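Local coordinates for EGF family domain-containing protein (Toxoplasma gondii, PDB 4Z80) that probably serves on the parasite surface as the AMA receptor for a RON2-like ligand, helping to form the moving junction during host-cell invasion, at residues A[130-135]-A[226-231]; A[206-211]-A[220-225]; A[357-360]-A[364-367]; A[368-373]-A[401-406]. One frame throughout, in Å; residues are numbered along the deposited sequence.

Contact 1 of 4, residues A[130-135]-A[226-231]; sequences TTSCAS and TSHVGC
Ser132 OG, which lies near the plane of the His228 ring at its edge, 3.2 Å from His228 CE1, gives its proton to Thr131 O in a short hydrogen bond of 2.6 Å, in the carbonyl plane on a lone pair. With that proton engaged, its contact with the carbonyl O of Pro21 of the bound TgRON2L1 peptide chain is at best a weak, shared one. The same peptide oxygen takes the stronger hydrogen bond of His228 NE2. On its other nitrogen the ring is tied by a water, which lies 2.8 Å from His228 ND1 and accepts from Ala134 N at 3.0 Å. With CG anti to the backbone N (chi1 -170°), the imidazole of His228 reaches across to the 130-135 loop, and its rotation is fixed by partners at both nitrogens. The covalent link is the disulfide Cys133 SG to Cys231 SG, 2.0 Å with chi3 -77°, a left-handed bridge. It passes over one face of the imidazole: Cys231 SG stands 3.3 Å above the ring plane, displaced toward the rim, whereas Cys133 SG is farther off, 4.8 Å from the ring centroid and 19° from its normal. Each cysteine closes a type II beta turn, Thr130 to Cys133 and His228 to Cys231, and the bridge joins the two turns at their last residues. Pro22 of the peptide packs on Cys133, Cys231 and His228. In the complex the cross-linked loops thus hold the imidazole and disulfide against the peptide, consistent with a part in ligand recognition.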
loop_
_atom_site.group_PDB
_atom_site.type_symbol
_atom_site.label_atom_id
_atom_site.label_comp_id
_atom_site.label_asym_id
_atom_site.label_seq_id
_atom_site.Cartn_x
_atom_site.Cartn_y
_atom_site.Cartn_z
ATOM N N THR A 130 -19.520 21.167 -8.359
ATOM C CA THR A 130 -19.415 22.083 -9.486
ATOM C C THR A 130 -20.049 23.417 -9.123
ATOM O O THR A 130 -20.495 24.151 -9.995
ATOM C CB THR A 130 -20.087 21.518 -10.756
ATOM O OG1 THR A 130 -21.461 21.216 -10.483
ATOM C CG2 THR A 130 -19.375 20.261 -11.221
ATOM N N THR A 131 -20.067 23.735 -7.834
ATOM C CA THR A 131 -20.680 24.974 -7.367
ATOM C C THR A 131 -20.072 26.189 -8.065
ATOM O O THR A 131 -18.851 26.348 -8.108
ATOM C CB THR A 131 -20.535 25.100 -5.847
ATOM O OG1 THR A 131 -21.298 24.057 -5.232
ATOM C CG2 THR A 131 -21.041 26.453 -5.336
ATOM N N SER A 132 -20.965 27.005 -8.631
ATOM C CA SER A 132 -20.662 28.266 -9.326
ATOM C C SER A 132 -20.245 28.071 -10.790
ATOM O O SER A 132 -20.078 29.050 -11.524
ATOM C CB SER A 132 -19.585 29.061 -8.580
ATOM O OG SER A 132 -18.274 28.691 -8.957
ATOM N N CYS A 133 -20.089 26.821 -11.216
ATOM C CA CYS A 133 -19.735 26.527 -12.605
ATOM C C CYS A 133 -20.895 26.825 -13.549
ATOM O O CYS A 133 -22.054 26.757 -13.160
ATOM C CB CYS A 133 -19.323 25.060 -12.766
ATOM S SG CYS A 133 -17.855 24.582 -11.821
ATOM N N ALA A 134 -20.569 27.135 -14.799
ATOM C CA ALA A 134 -21.578 27.419 -15.810
ATOM C C ALA A 134 -22.470 26.210 -16.059
ATOM O O ALA A 134 -23.662 26.351 -16.331
ATOM C CB ALA A 134 -20.909 27.860 -17.105
ATOM N N SER A 135 -21.895 25.015 -15.963
ATOM C CA SER A 135 -22.692 23.796 -16.079
ATOM C C SER A 135 -22.361 22.804 -14.974
ATOM O O SER A 135 -21.344 22.925 -14.288
ATOM C CB SER A 135 -22.484 23.140 -17.443
ATOM O OG SER A 135 -21.113 22.871 -17.679
ATOM N N THR A 226 -12.234 24.562 -19.331
ATOM C CA THR A 226 -12.445 26.006 -19.239
ATOM C C THR A 226 -11.401 26.661 -18.336
ATOM O O THR A 226 -10.570 25.979 -17.737
ATOM C CB THR A 226 -13.863 26.326 -18.716
ATOM O OG1 THR A 226 -13.870 26.345 -17.281
ATOM C CG2 THR A 226 -14.881 25.300 -19.223
ATOM N N SER A 227 -11.430 27.987 -18.244
ATOM C CA SER A 227 -10.474 28.700 -17.407
ATOM C C SER A 227 -10.972 28.752 -15.957
ATOM O O SER A 227 -10.252 29.196 -15.062
ATOM C CB SER A 227 -10.221 30.113 -17.952
ATOM O OG SER A 227 -11.417 30.858 -18.001
ATOM N N HIS A 228 -12.198 28.286 -15.729
ATOM C CA HIS A 228 -12.747 28.200 -14.380
ATOM C C HIS A 228 -12.375 26.826 -13.820
ATOM O O HIS A 228 -13.035 25.827 -14.114
ATOM C CB HIS A 228 -14.262 28.418 -14.393
ATOM C CG HIS A 228 -14.865 28.578 -13.034
ATOM N ND1 HIS A 228 -16.203 28.848 -12.844
ATOM C CD2 HIS A 228 -14.318 28.500 -11.797
ATOM C CE1 HIS A 228 -16.457 28.919 -11.549
ATOM N NE2 HIS A 228 -15.327 28.721 -10.892
ATOM N N VAL A 229 -11.306 26.796 -13.034
ATOM C CA VAL A 229 -10.666 25.546 -12.615
ATOM C C VAL A 229 -11.618 24.621 -11.863
ATOM O O VAL A 229 -12.181 24.984 -10.830
ATOM C CB VAL A 229 -9.435 25.825 -11.730
ATOM C CG1 VAL A 229 -8.789 24.530 -11.265
ATOM C CG2 VAL A 229 -8.424 26.656 -12.489
ATOM N N GLY A 230 -11.775 23.409 -12.387
ATOM C CA GLY A 230 -12.634 22.415 -11.773
ATOM C C GLY A 230 -13.978 22.251 -12.447
ATOM O O GLY A 230 -14.736 21.350 -12.101
ATOM N N CYS A 231 -14.283 23.108 -13.415
ATOM C CA CYS A 231 -15.608 23.104 -14.026
ATOM C C CYS A 231 -15.707 22.252 -15.288
ATOM O O CYS A 231 -14.716 22.069 -15.998
ATOM C CB CYS A 231 -16.034 24.537 -14.342
ATOM S SG CYS A 231 -16.361 25.509 -12.850
HETATM O O HOH W 1 -17.979 28.637 -14.995
#

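Contact 2 of 4, residues A[206-211]-A[220-225]; sequences YTEYAF and YDYKGQ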
loop_
_atom_site.group_PDB
_atom_site.type_symbol
_atom_site.label_atom_id
_atom_site.label_comp_id
_atom_site.label_asym_id
_atom_site.label_seq_id
_atom_site.Cartn_x
_atom_site.Cartn_y
_atom_site.Cartn_z
ATOM N N TYR A 206 -0.822 29.204 -11.122
ATOM C CA TYR A 206 -0.342 28.233 -10.146
ATOM C C TYR A 206 0.585 27.233 -10.812
ATOM O O TYR A 206 0.631 27.140 -12.038
ATOM C CB TYR A 206 -1.513 27.490 -9.492
ATOM C CG TYR A 206 -2.409 26.795 -10.489
ATOM C CD1 TYR A 206 -2.130 25.507 -10.927
ATOM C CD2 TYR A 206 -3.528 27.433 -11.005
ATOM C CE1 TYR A 206 -2.945 24.871 -11.845
ATOM C CE2 TYR A 206 -4.350 26.809 -11.922
ATOM C CZ TYR A 206 -4.055 25.525 -12.339
ATOM O OH TYR A 206 -4.872 24.900 -13.252
ATOM N N THR A 207 1.321 26.489 -9.994
ATOM C CA THR A 207 2.094 25.356 -10.479
ATOM C C THR A 207 1.438 24.079 -9.960
ATOM O O THR A 207 1.085 23.989 -8.782
ATOM C CB THR A 207 3.565 25.422 -10.031
ATOM O OG1 THR A 207 4.162 26.630 -10.523
ATOM C CG2 THR A 207 4.346 24.231 -10.574
ATOM N N GLU A 208 1.272 23.105 -10.850
ATOM C CA GLU A 208 0.597 21.852 -10.515
ATOM C C GLU A 208 1.559 20.836 -9.911
ATOM O O GLU A 208 2.612 20.558 -10.477
ATOM C CB GLU A 208 -0.062 21.259 -11.762
ATOM C CG GLU A 208 -0.853 19.978 -11.500
ATOM C CD GLU A 208 -1.307 19.291 -12.777
ATOM O OE1 GLU A 208 -1.252 19.924 -13.856
ATOM O OE2 GLU A 208 -1.723 18.115 -12.699
ATOM N N TYR A 209 1.172 20.283 -8.763
ATOM C CA TYR A 209 1.900 19.188 -8.139
ATOM C C TYR A 209 0.924 18.031 -7.924
ATOM O O TYR A 209 0.122 17.740 -8.807
ATOM C CB TYR A 209 2.552 19.649 -6.827
ATOM C CG TYR A 209 3.634 20.690 -7.034
ATOM C CD1 TYR A 209 4.850 20.347 -7.611
ATOM C CD2 TYR A 209 3.434 22.010 -6.657
ATOM C CE1 TYR A 209 5.844 21.288 -7.803
ATOM C CE2 TYR A 209 4.424 22.961 -6.847
ATOM C CZ TYR A 209 5.623 22.592 -7.419
ATOM O OH TYR A 209 6.613 23.526 -7.615
ATOM N N ALA A 210 0.981 17.396 -6.758
ATOM C CA ALA A 210 0.130 16.251 -6.441
ATOM C C ALA A 210 0.277 15.937 -4.966
ATOM O O ALA A 210 1.302 16.259 -4.372
ATOM C CB ALA A 210 0.515 15.053 -7.271
ATOM N N PHE A 211 -0.734 15.307 -4.369
ATOM C CA PHE A 211 -0.605 14.864 -2.980
ATOM C C PHE A 211 0.281 13.616 -2.844
ATOM O O PHE A 211 0.733 13.300 -1.745
ATOM C CB PHE A 211 -1.972 14.565 -2.361
ATOM C CG PHE A 211 -2.848 15.778 -2.143
ATOM C CD1 PHE A 211 -2.350 17.075 -2.230
ATOM C CD2 PHE A 211 -4.187 15.610 -1.836
ATOM C CE1 PHE A 211 -3.183 18.165 -2.010
ATOM C CE2 PHE A 211 -5.017 16.696 -1.625
ATOM C CZ PHE A 211 -4.515 17.971 -1.712
ATOM N N TYR A 220 -7.416 11.920 -13.427
ATOM C CA TYR A 220 -8.623 12.682 -13.682
ATOM C C TYR A 220 -8.280 14.104 -14.091
ATOM O O TYR A 220 -7.221 14.623 -13.751
ATOM C CB TYR A 220 -9.552 12.664 -12.461
ATOM C CG TYR A 220 -9.340 13.701 -11.366
ATOM C CD1 TYR A 220 -8.325 13.570 -10.424
ATOM C CD2 TYR A 220 -10.222 14.766 -11.230
ATOM C CE1 TYR A 220 -8.173 14.494 -9.405
ATOM C CE2 TYR A 220 -10.078 15.691 -10.215
ATOM C CZ TYR A 220 -9.051 15.555 -9.310
ATOM O OH TYR A 220 -8.920 16.477 -8.295
ATOM N N ASP A 221 -9.180 14.688 -14.875
ATOM C CA ASP A 221 -9.038 16.051 -15.376
ATOM C C ASP A 221 -9.520 17.020 -14.298
ATOM O O ASP A 221 -10.697 17.364 -14.239
ATOM C CB ASP A 221 -9.829 16.199 -16.675
ATOM C CG ASP A 221 -9.723 17.586 -17.280
ATOM O OD1 ASP A 221 -8.974 18.422 -16.735
ATOM O OD2 ASP A 221 -10.385 17.820 -18.312
ATOM N N TYR A 222 -8.603 17.437 -13.432
ATOM C CA TYR A 222 -8.964 18.269 -12.291
ATOM C C TYR A 222 -9.381 19.653 -12.763
ATOM O O TYR A 222 -10.214 20.294 -12.141
ATOM C CB TYR A 222 -7.796 18.387 -11.292
ATOM C CG TYR A 222 -6.720 19.351 -11.741
ATOM C CD1 TYR A 222 -6.856 20.722 -11.533
ATOM C CD2 TYR A 222 -5.583 18.896 -12.388
ATOM C CE1 TYR A 222 -5.889 21.606 -11.966
ATOM C CE2 TYR A 222 -4.608 19.770 -12.817
ATOM C CZ TYR A 222 -4.766 21.124 -12.604
ATOM O OH TYR A 222 -3.794 21.998 -13.034
ATOM N N LYS A 223 -8.784 20.109 -13.861
ATOM C CA LYS A 223 -8.993 21.482 -14.321
ATOM C C LYS A 223 -10.255 21.657 -15.141
ATOM O O LYS A 223 -10.958 22.663 -15.004
ATOM C CB LYS A 223 -7.800 21.945 -15.153
ATOM C CG LYS A 223 -7.932 23.377 -15.660
ATOM C CD LYS A 223 -6.677 23.797 -16.390
ATOM C CE LYS A 223 -6.661 25.292 -16.637
ATOM N NZ LYS A 223 -6.370 25.633 -18.059
ATOM N N GLY A 224 -10.540 20.692 -16.007
ATOM C CA GLY A 224 -11.594 20.864 -16.988
ATOM C C GLY A 224 -11.074 21.704 -18.142
ATOM O O GLY A 224 -9.953 22.210 -18.108
ATOM N N GLN A 225 -11.907 21.864 -19.160
ATOM C CA GLN A 225 -11.496 22.512 -20.398
ATOM C C GLN A 225 -11.568 24.029 -20.347
ATOM O O GLN A 225 -11.039 24.704 -21.227
ATOM C CB GLN A 225 -12.369 22.013 -21.546
ATOM C CG GLN A 225 -12.107 20.572 -21.937
ATOM C CD GLN A 225 -11.201 20.469 -23.145
ATOM O OE1 GLN A 225 -11.621 20.721 -24.278
ATOM N NE2 GLN A 225 -9.944 20.118 -22.908
HETATM O O HOH W 2 -2.927 21.627 -15.889
#
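Tyr206 and Tyr222 both place CG between the backbone N and the carbonyl carbon, with chi1 of 57° and 77°, and these torsions send the two phenols toward each other from opposite directions. They meet through their hydroxyls: Tyr206 OH and Tyr222 OH are 3.1 Å apart and hydrogen-bonded, either being a possible donor. Tyr222 OH also lies near the plane of the Tyr206 ring, at its edge, 3.2 Å from CE1. Glu208, extended throughout, brings its carboxylate to the Tyr222 ring from the opposite direction, the planes 71° apart, with OE2 3.3 Å from Tyr222 CE2. A water closes the polar group by donating to Glu208 OE1 at 3.1 Å while sitting 3.0 Å from Tyr222 OH. The buried carboxylate has stronger partners besides, OE2 being hydrogen-bonded with His238 NE2 and OE1 salt-bridged to Lys241 NZ, which probably favours its charged form. The aliphatic part of Lys223 flanks the Tyr206 hydroxyl, CD being 3.8 Å from Tyr206 OH. Just beyond, Gly224 N bonds Asp221 OD1 at 2.9 Å, an Asx motif that shapes the loop carrying Tyr222. Strand 207-208 pairs antiparallel with strand 195-196, whose Leu195 touches both tyrosines; Phe194 and His238 meet the Tyr222 ring edge-to-face, and Ile25 of the TgRON2L1 peptide chain packs on Tyr206.

Contact 3 of 4, residues A[357-360]-A[364-367]; sequences VVSK and CKPM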
loop_
_atom_site.group_PDB
_atom_site.type_symbol
_atom_site.label_atom_id
_atom_site.label_comp_id
_atom_site.label_asym_id
_atom_site.label_seq_id
_atom_site.Cartn_x
_atom_site.Cartn_y
_atom_site.Cartn_z
ATOM N N VAL A 357 15.872 -24.709 12.959
ATOM C CA VAL A 357 15.633 -24.414 14.371
ATOM C C VAL A 357 16.857 -24.893 15.152
ATOM O O VAL A 357 17.597 -25.745 14.680
ATOM C CB VAL A 357 14.346 -25.087 14.901
ATOM C CG1 VAL A 357 13.117 -24.511 14.193
ATOM C CG2 VAL A 357 14.415 -26.603 14.739
ATOM N N VAL A 358 17.083 -24.330 16.332
ATOM C CA VAL A 358 18.294 -24.642 17.076
ATOM C C VAL A 358 18.228 -26.078 17.588
ATOM O O VAL A 358 17.171 -26.556 18.003
ATOM C CB VAL A 358 18.508 -23.660 18.245
ATOM C CG1 VAL A 358 19.694 -24.083 19.105
ATOM C CG2 VAL A 358 18.743 -22.249 17.712
ATOM N N SER A 359 19.365 -26.757 17.514
ATOM C CA SER A 359 19.493 -28.116 18.016
ATOM C C SER A 359 20.725 -28.210 18.908
ATOM O O SER A 359 21.821 -27.836 18.498
ATOM C CB SER A 359 19.584 -29.107 16.859
ATOM O OG SER A 359 19.689 -30.439 17.331
ATOM N N LYS A 360 20.528 -28.682 20.135
ATOM C CA LYS A 360 21.620 -28.875 21.089
ATOM C C LYS A 360 22.460 -27.616 21.288
ATOM O O LYS A 360 23.690 -27.676 21.311
ATOM C CB LYS A 360 22.515 -30.029 20.638
ATOM C CG LYS A 360 21.786 -31.359 20.515
ATOM C CD LYS A 360 22.498 -32.295 19.558
ATOM C CE LYS A 360 21.632 -33.495 19.204
ATOM N NZ LYS A 360 21.496 -34.433 20.348
ATOM N N CYS A 364 22.154 -26.214 14.241
ATOM C CA CYS A 364 20.904 -25.895 13.573
ATOM C C CYS A 364 20.463 -27.141 12.822
ATOM O O CYS A 364 21.276 -27.795 12.179
ATOM C CB CYS A 364 21.088 -24.702 12.626
ATOM S SG CYS A 364 19.555 -23.973 11.970
ATOM N N LYS A 365 19.188 -27.494 12.938
ATOM C CA LYS A 365 18.631 -28.568 12.129
ATOM C C LYS A 365 17.534 -27.998 11.236
ATOM O O LYS A 365 16.840 -27.053 11.622
ATOM C CB LYS A 365 18.094 -29.701 13.011
ATOM C CG LYS A 365 17.010 -29.287 13.986
ATOM C CD LYS A 365 16.556 -30.468 14.844
ATOM C CE LYS A 365 15.495 -30.051 15.842
ATOM N NZ LYS A 365 15.099 -31.182 16.732
ATOM N N PRO A 366 17.394 -28.552 10.024
ATOM C CA PRO A 366 16.380 -27.993 9.133
ATOM C C PRO A 366 14.996 -28.166 9.716
ATOM O O PRO A 366 14.725 -29.121 10.457
ATOM C CB PRO A 366 16.558 -28.790 7.837
ATOM C CG PRO A 366 17.283 -30.022 8.232
ATOM C CD PRO A 366 18.154 -29.636 9.381
ATOM N N MET A 367 14.125 -27.222 9.403
ATOM C CA MET A 367 12.749 -27.312 9.838
ATOM C C MET A 367 12.100 -28.491 9.117
ATOM O O MET A 367 12.619 -28.973 8.110
ATOM C CB MET A 367 12.011 -26.002 9.554
ATOM C CG MET A 367 12.693 -24.769 10.162
ATOM S SD MET A 367 11.582 -23.391 10.516
ATOM C CE MET A 367 11.063 -22.917 8.878
HETATM O O HOH W 3 17.570 -31.660 18.548
#
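Val357 and Lys365 face each other in a beta hairpin, strands 353-359 and 363-366, their short segments running at 127° and so antiparallel with a marked twist. They form a hydrogen-bonded pair, Val357 N to Lys365 O and Lys365 N to Val357 O both measuring 2.9 Å. Both side chains leave the same face of the sheet and cross obliquely, Val357 CG2 lying 3.8 Å from Lys365 CE. The other methyl, CG1, meets Met367 at about a right angle, 4.1 Å from its CG. In Lys365, CG sits between the backbone N and the carbonyl carbon (chi1 59°), which sets it 3.9 Å from Ser359 CB; the extended chain then carries CD alongside the serine and NZ on to a water. On the reverse face, Val358 and Cys364 make the non-hydrogen-bonded pair. Cys364 is bridged to Cys436 at the start of strand 436-440, the strand flanking 353-359 on its other edge; the disulfide thus spans the three-stranded sheet. Ser359 OG is bonded primarily to Asp469. The water links side chains of the two strands, donating to Ser359 OG at 2.7 Å and accepting from Lys365 NZ at 3.1 Å.

Contact 4 of 4, residues A[368-373]-A[401-406]; sequences NARASL and RGYHWA. With SO4 (sulfate ion), chain J.
A classic beta bulge at Arg370 and Ala371 pairs with strand 424-430 in a four-stranded antiparallel sheet, and its two residues rest against Tyr403, just ahead of strand 405-410. Arg370 CB comes within 3.5 Å of Tyr403 CE1, and Ala371 CB within 3.4 Å of Tyr403 OH; both approach the ring obliquely. Bends at chi2 (-66°) and chi3 (-50°) curve the Arg370 chain toward Arg401 O. Its guanidinium plane stands 85° to the phenol ring and does not stack on it. NH1 of Arg370 is held chiefly by Ser431 OG, and also by a water in the guanidinium plane. This water accepts from Arg370 NH1 at 3.2 Å and donates to Arg401 O at 2.7 Å, bridging the two segments where no direct hydrogen bond joins them. Arg401 CB lies over one face of the Tyr403 ring, 3.3 Å above its plane and offset toward the rim. The Arg401 guanidinium turns outward and holds a sulfate by a two-pronged grip at its edge, NH1 to O3 at 2.8 Å and NH2 to O2 at 2.9 Å. The ion probably comes from the crystallisation liquor, and Ser397 O shares NH1. The Tyr403 ring also meets Phe429 with nearly parallel planes and touches Leu385 of helix 378-387. Since strand 424-430 separates strands 371-377 and 405-410 in the sheet, the tyrosine reaches over its neighbour to the edge. Two residues of one strand set against the single Phe429 of the next, joined by backbone bonds from both, are what defines the classic bulge.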
loop_
_atom_site.group_PDB
_atom_site.type_symbol
_atom_site.label_atom_id
_atom_site.label_comp_id
_atom_site.label_asym_id
_atom_site.label_seq_id
_atom_site.Cartn_x
_atom_site.Cartn_y
_atom_site.Cartn_z
ATOM N N ASN A 368 10.976 -28.952 9.652
ATOM C CA ASN A 368 10.230 -30.048 9.053
ATOM C C ASN A 368 9.257 -29.521 8.011
ATOM O O ASN A 368 8.332 -28.775 8.344
ATOM C CB ASN A 368 9.472 -30.831 10.124
ATOM C CG ASN A 368 10.396 -31.535 11.103
ATOM O OD1 ASN A 368 11.435 -32.067 10.720
ATOM N ND2 ASN A 368 10.014 -31.540 12.377
ATOM N N ALA A 369 9.460 -29.924 6.760
ATOM C CA ALA A 369 8.633 -29.456 5.658
ATOM C C ALA A 369 7.195 -29.908 5.843
ATOM O O ALA A 369 6.936 -31.044 6.236
ATOM C CB ALA A 369 9.176 -29.958 4.322
ATOM N N ARG A 370 6.271 -28.996 5.578
ATOM C CA ARG A 370 4.853 -29.316 5.493
ATOM C C ARG A 370 4.523 -29.904 4.132
ATOM O O ARG A 370 3.609 -30.725 3.991
ATOM C CB ARG A 370 4.006 -28.062 5.708
ATOM C CG ARG A 370 4.200 -27.371 7.050
ATOM C CD ARG A 370 3.730 -28.209 8.226
ATOM N NE ARG A 370 2.378 -28.728 8.014
ATOM C CZ ARG A 370 1.259 -28.028 8.186
ATOM N NH1 ARG A 370 1.303 -26.761 8.578
ATOM N NH2 ARG A 370 0.081 -28.602 7.961
ATOM N N ALA A 371 5.253 -29.451 3.124
ATOM C CA ALA A 371 4.959 -29.766 1.744
ATOM C C ALA A 371 6.169 -29.480 0.875
ATOM O O ALA A 371 7.078 -28.747 1.287
ATOM C CB ALA A 371 3.760 -28.965 1.253
ATOM N N SER A 372 6.181 -30.044 -0.326
ATOM C CA SER A 372 7.231 -29.731 -1.288
ATOM C C SER A 372 6.696 -29.663 -2.708
ATOM O O SER A 372 5.636 -30.214 -3.021
ATOM C CB SER A 372 8.376 -30.750 -1.206
ATOM O OG SER A 372 8.009 -32.005 -1.756
ATOM N N LEU A 373 7.442 -28.962 -3.557
ATOM C CA LEU A 373 7.127 -28.808 -4.968
ATOM C C LEU A 373 8.387 -29.179 -5.734
ATOM O O LEU A 373 9.456 -28.630 -5.461
ATOM C CB LEU A 373 6.679 -27.371 -5.278
ATOM C CG LEU A 373 6.254 -27.030 -6.701
ATOM C CD1 LEU A 373 4.941 -27.711 -7.041
ATOM C CD2 LEU A 373 6.116 -25.525 -6.848
ATOM N N ARG A 401 -2.131 -21.997 2.990
ATOM C CA ARG A 401 -1.818 -23.134 3.852
ATOM C C ARG A 401 -1.117 -22.753 5.149
ATOM O O ARG A 401 -0.883 -23.609 6.000
ATOM C CB ARG A 401 -0.915 -24.117 3.111
ATOM C CG ARG A 401 -1.465 -24.707 1.810
ATOM C CD ARG A 401 -2.496 -25.794 2.066
ATOM N NE ARG A 401 -3.806 -25.220 2.323
ATOM C CZ ARG A 401 -4.857 -25.902 2.765
ATOM N NH1 ARG A 401 -6.005 -25.271 2.961
ATOM N NH2 ARG A 401 -4.762 -27.204 3.006
ATOM N N GLY A 402 -0.735 -21.486 5.278
ATOM C CA GLY A 402 0.004 -21.036 6.445
ATOM C C GLY A 402 1.510 -21.113 6.275
ATOM O O GLY A 402 2.242 -21.069 7.267
ATOM N N TYR A 403 1.976 -21.230 5.035
ATOM C CA TYR A 403 3.413 -21.317 4.759
ATOM C C TYR A 403 4.002 -19.916 4.625
ATOM O O TYR A 403 3.570 -19.155 3.762
ATOM C CB TYR A 403 3.695 -22.083 3.460
ATOM C CG TYR A 403 3.044 -23.444 3.303
ATOM C CD1 TYR A 403 2.696 -24.219 4.402
ATOM C CD2 TYR A 403 2.797 -23.949 2.035
ATOM C CE1 TYR A 403 2.098 -25.469 4.229
ATOM C CE2 TYR A 403 2.222 -25.186 1.856
ATOM C CZ TYR A 403 1.876 -25.934 2.946
ATOM O OH TYR A 403 1.277 -27.160 2.715
ATOM N N HIS A 404 4.999 -19.585 5.443
ATOM C CA HIS A 404 5.638 -18.266 5.348
ATOM C C HIS A 404 7.126 -18.326 5.072
ATOM O O HIS A 404 7.752 -17.280 4.889
ATOM C CB HIS A 404 5.394 -17.466 6.620
ATOM C CG HIS A 404 3.958 -17.111 6.797
ATOM N ND1 HIS A 404 3.305 -16.244 5.947
ATOM C CD2 HIS A 404 3.026 -17.575 7.659
ATOM C CE1 HIS A 404 2.036 -16.156 6.309
ATOM N NE2 HIS A 404 1.840 -16.959 7.341
ATOM N N TRP A 405 7.677 -19.534 5.022
ATOM C CA TRP A 405 9.101 -19.757 4.801
ATOM C C TRP A 405 9.247 -20.913 3.840
ATOM O O TRP A 405 8.546 -21.919 3.978
ATOM C CB TRP A 405 9.823 -20.070 6.121
ATOM C CG TRP A 405 9.495 -19.100 7.207
ATOM C CD1 TRP A 405 10.163 -17.946 7.512
ATOM C CD2 TRP A 405 8.387 -19.171 8.115
ATOM N NE1 TRP A 405 9.545 -17.302 8.559
ATOM C CE2 TRP A 405 8.449 -18.032 8.944
ATOM C CE3 TRP A 405 7.346 -20.087 8.309
ATOM C CZ2 TRP A 405 7.526 -17.794 9.955
ATOM C CZ3 TRP A 405 6.433 -19.846 9.306
ATOM C CH2 TRP A 405 6.514 -18.709 10.113
ATOM N N ALA A 406 10.151 -20.770 2.872
ATOM C CA ALA A 406 10.498 -21.864 1.985
ATOM C C ALA A 406 12.000 -21.933 1.785
ATOM O O ALA A 406 12.683 -20.902 1.765
ATOM C CB ALA A 406 9.807 -21.718 0.646
HETATM S S SO4 J . -8.276 -28.100 3.755
HETATM O O1 SO4 J . -9.385 -28.312 4.683
HETATM O O2 SO4 J . -7.016 -28.301 4.472
HETATM O O3 SO4 J . -8.358 -26.742 3.217
HETATM O O4 SO4 J . -8.346 -29.078 2.670
HETATM O O HOH W 4 -0.465 -24.080 8.668
#

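The four contacts fall into two pairs on opposite sides of the chain's centre. Contact 2 is nested within the loop closed by the disulfide of contact 1; their centres are 13 Å apart, Gly230 N probably bonds Lys223 O at 2.8 Å, and Val229 packs on both Tyr206 and Tyr222. Both members of this pair touch the TgRON2L1 peptide, whereas contacts 3 and 4 are not reached by it. Those two lie 16 Å apart between centres, follow each other along the chain, and meet where Met367 CE packs 4.2 Å from Trp405 CB. Between centres, contact 1 is 69 Å from contact 3 and 58 Å from contact 4, whose sulfate is therefore remote from contact 1.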